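Local coordinates for protein Cfl (PDB 7A9J) that is a coronafacic acid ligase of the ATP-dependent AMP-binding enzyme family, probably activating its carboxylic acid substrate as an acyl adenylate for amide formation, at residues Val454-Pro459 with Asn522-Leu527. The protein carries 1 engineered substitution. Numbering follows the deposited sequence.
Sequences VVFSVP and NEYHLL
V458 and F456 pack against Y524 and L527 in a buried, wholly apolar strand-to-helix contact within the small C-terminal domain of this AMP-binding enzyme. Strand 450-460 is an outermost strand of the domain's four-stranded mixed sheet, and helix 524-530 lies on one face of it; the centre of the contact is about 30 Å from the centre of the chain. F456 and V458 alternate along the strand with V455 and S457, so both turn toward this helix, whereas V455 packs on helix 437-445.

The central element is a CH-pi contact: V458 CG1 sits over one face of the Y524 ring, 4.1 Å from its centroid and 27° off the normal. The methyl lies toward the root of the ring, with CG1 3.7 Å from Y524 CG. With CG anti to the backbone N (chi1 166°), the tyrosine runs across V458 at about a right angle and carries its hydroxyl beyond the valine. There Y524 OH hydrogen-bonds to E500, R466 and K528, polar partners that tether the far end of the ring.

F456 reaches the helix with the far end of its ring. Y524 CD1 lies near the phenylalanine plane, at the edge, 4.2 Å from F456 CE2. One turn further along the helix, the L527 side chain comes to meet F456 from the opposite direction; its backbone N bonds to E523 O in the first turn. Helix 517-522 adjoins the same cluster through L520 and S521. The L527 side chain meets the phenylalanine through a single methyl, CD1, 4.0 Å from F456 CZ.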
# COMPACT_ATOMS: atom_id res chain seq x y z
N VAL A 454 -1.59 -20.69 13.50
CA VAL A 454 -0.30 -20.38 12.90
C VAL A 454 0.51 -21.68 12.88
O VAL A 454 0.56 -22.40 13.89
CB VAL A 454 0.48 -19.30 13.69
CG1 VAL A 454 1.84 -19.07 13.07
CG2 VAL A 454 -0.27 -17.95 13.70
N VAL A 455 1.12 -22.00 11.73
CA VAL A 455 1.90 -23.24 11.56
C VAL A 455 3.37 -22.88 11.37
O VAL A 455 3.69 -21.93 10.66
CB VAL A 455 1.36 -24.07 10.37
CG1 VAL A 455 2.28 -25.26 10.03
CG2 VAL A 455 -0.05 -24.56 10.65
N PHE A 456 4.27 -23.62 12.03
CA PHE A 456 5.69 -23.36 11.91
C PHE A 456 6.42 -24.68 12.20
O PHE A 456 5.80 -25.69 12.53
CB PHE A 456 6.20 -22.30 12.90
CG PHE A 456 5.86 -22.61 14.38
CD1 PHE A 456 4.65 -22.19 14.92
CD2 PHE A 456 6.78 -23.28 15.24
CE1 PHE A 456 4.32 -22.45 16.24
CE2 PHE A 456 6.45 -23.51 16.61
CZ PHE A 456 5.24 -23.11 17.09
N SER A 457 7.73 -24.66 12.05
CA SER A 457 8.45 -25.88 12.39
C SER A 457 9.49 -25.60 13.47
O SER A 457 9.89 -24.45 13.70
CB SER A 457 9.13 -26.52 11.15
OG SER A 457 10.22 -25.70 10.71
N VAL A 458 9.92 -26.69 14.09
CA VAL A 458 11.02 -26.67 15.06
C VAL A 458 12.03 -27.70 14.61
O VAL A 458 11.71 -28.65 13.88
CB VAL A 458 10.53 -26.93 16.51
CG1 VAL A 458 9.60 -25.72 16.89
CG2 VAL A 458 9.77 -28.23 16.64
N PRO A 459 13.28 -27.51 15.00
CA PRO A 459 14.30 -28.52 14.71
C PRO A 459 13.94 -29.87 15.31
O PRO A 459 13.31 -29.97 16.36
CB PRO A 459 15.57 -27.95 15.34
CG PRO A 459 15.26 -26.61 15.84
CD PRO A 459 13.78 -26.43 15.87
N ASN A 522 10.94 -19.87 17.73
CA ASN A 522 11.95 -19.59 18.74
C ASN A 522 11.36 -19.62 20.14
O ASN A 522 12.08 -19.92 21.09
CB ASN A 522 12.60 -18.23 18.48
CG ASN A 522 13.67 -18.29 17.40
OD1 ASN A 522 14.22 -19.35 17.13
ND2 ASN A 522 13.96 -17.15 16.76
N GLU A 523 10.03 -19.44 20.25
CA GLU A 523 9.32 -19.44 21.52
C GLU A 523 8.50 -20.69 21.74
O GLU A 523 7.57 -20.69 22.58
CB GLU A 523 8.41 -18.20 21.57
CG GLU A 523 9.18 -16.94 21.27
CD GLU A 523 10.22 -16.66 22.33
OE1 GLU A 523 11.34 -16.22 21.99
OE2 GLU A 523 9.91 -16.89 23.52
N TYR A 524 8.83 -21.77 21.01
CA TYR A 524 8.06 -23.02 21.04
C TYR A 524 7.88 -23.57 22.45
O TYR A 524 6.76 -23.95 22.84
CB TYR A 524 8.77 -24.02 20.15
CG TYR A 524 8.32 -25.46 20.31
CD1 TYR A 524 7.01 -25.84 20.02
CD2 TYR A 524 9.22 -26.44 20.71
CE1 TYR A 524 6.60 -27.17 20.16
CE2 TYR A 524 8.82 -27.78 20.84
CZ TYR A 524 7.51 -28.13 20.57
OH TYR A 524 7.08 -29.44 20.69
N HIS A 525 8.98 -23.67 23.23
CA HIS A 525 8.86 -24.18 24.60
C HIS A 525 8.05 -23.24 25.48
O HIS A 525 7.26 -23.72 26.31
CB HIS A 525 10.26 -24.45 25.17
CG HIS A 525 11.06 -25.33 24.27
ND1 HIS A 525 10.82 -26.68 24.19
CD2 HIS A 525 11.99 -25.04 23.33
CE1 HIS A 525 11.62 -27.21 23.28
NE2 HIS A 525 12.34 -26.24 22.75
N LEU A 526 8.21 -21.92 25.33
CA LEU A 526 7.36 -20.98 26.06
C LEU A 526 5.89 -21.21 25.69
O LEU A 526 5.04 -21.37 26.57
CB LEU A 526 7.77 -19.54 25.77
CG LEU A 526 6.87 -18.52 26.50
CD1 LEU A 526 7.03 -18.58 28.01
CD2 LEU A 526 7.20 -17.14 25.97
N LEU A 527 5.61 -21.27 24.39
CA LEU A 527 4.23 -21.49 23.93
C LEU A 527 3.64 -22.74 24.57
O LEU A 527 2.53 -22.70 25.11
CB LEU A 527 4.19 -21.58 22.40
CG LEU A 527 4.37 -20.28 21.62
CD1 LEU A 527 4.51 -20.59 20.13
CD2 LEU A 527 3.26 -19.23 21.85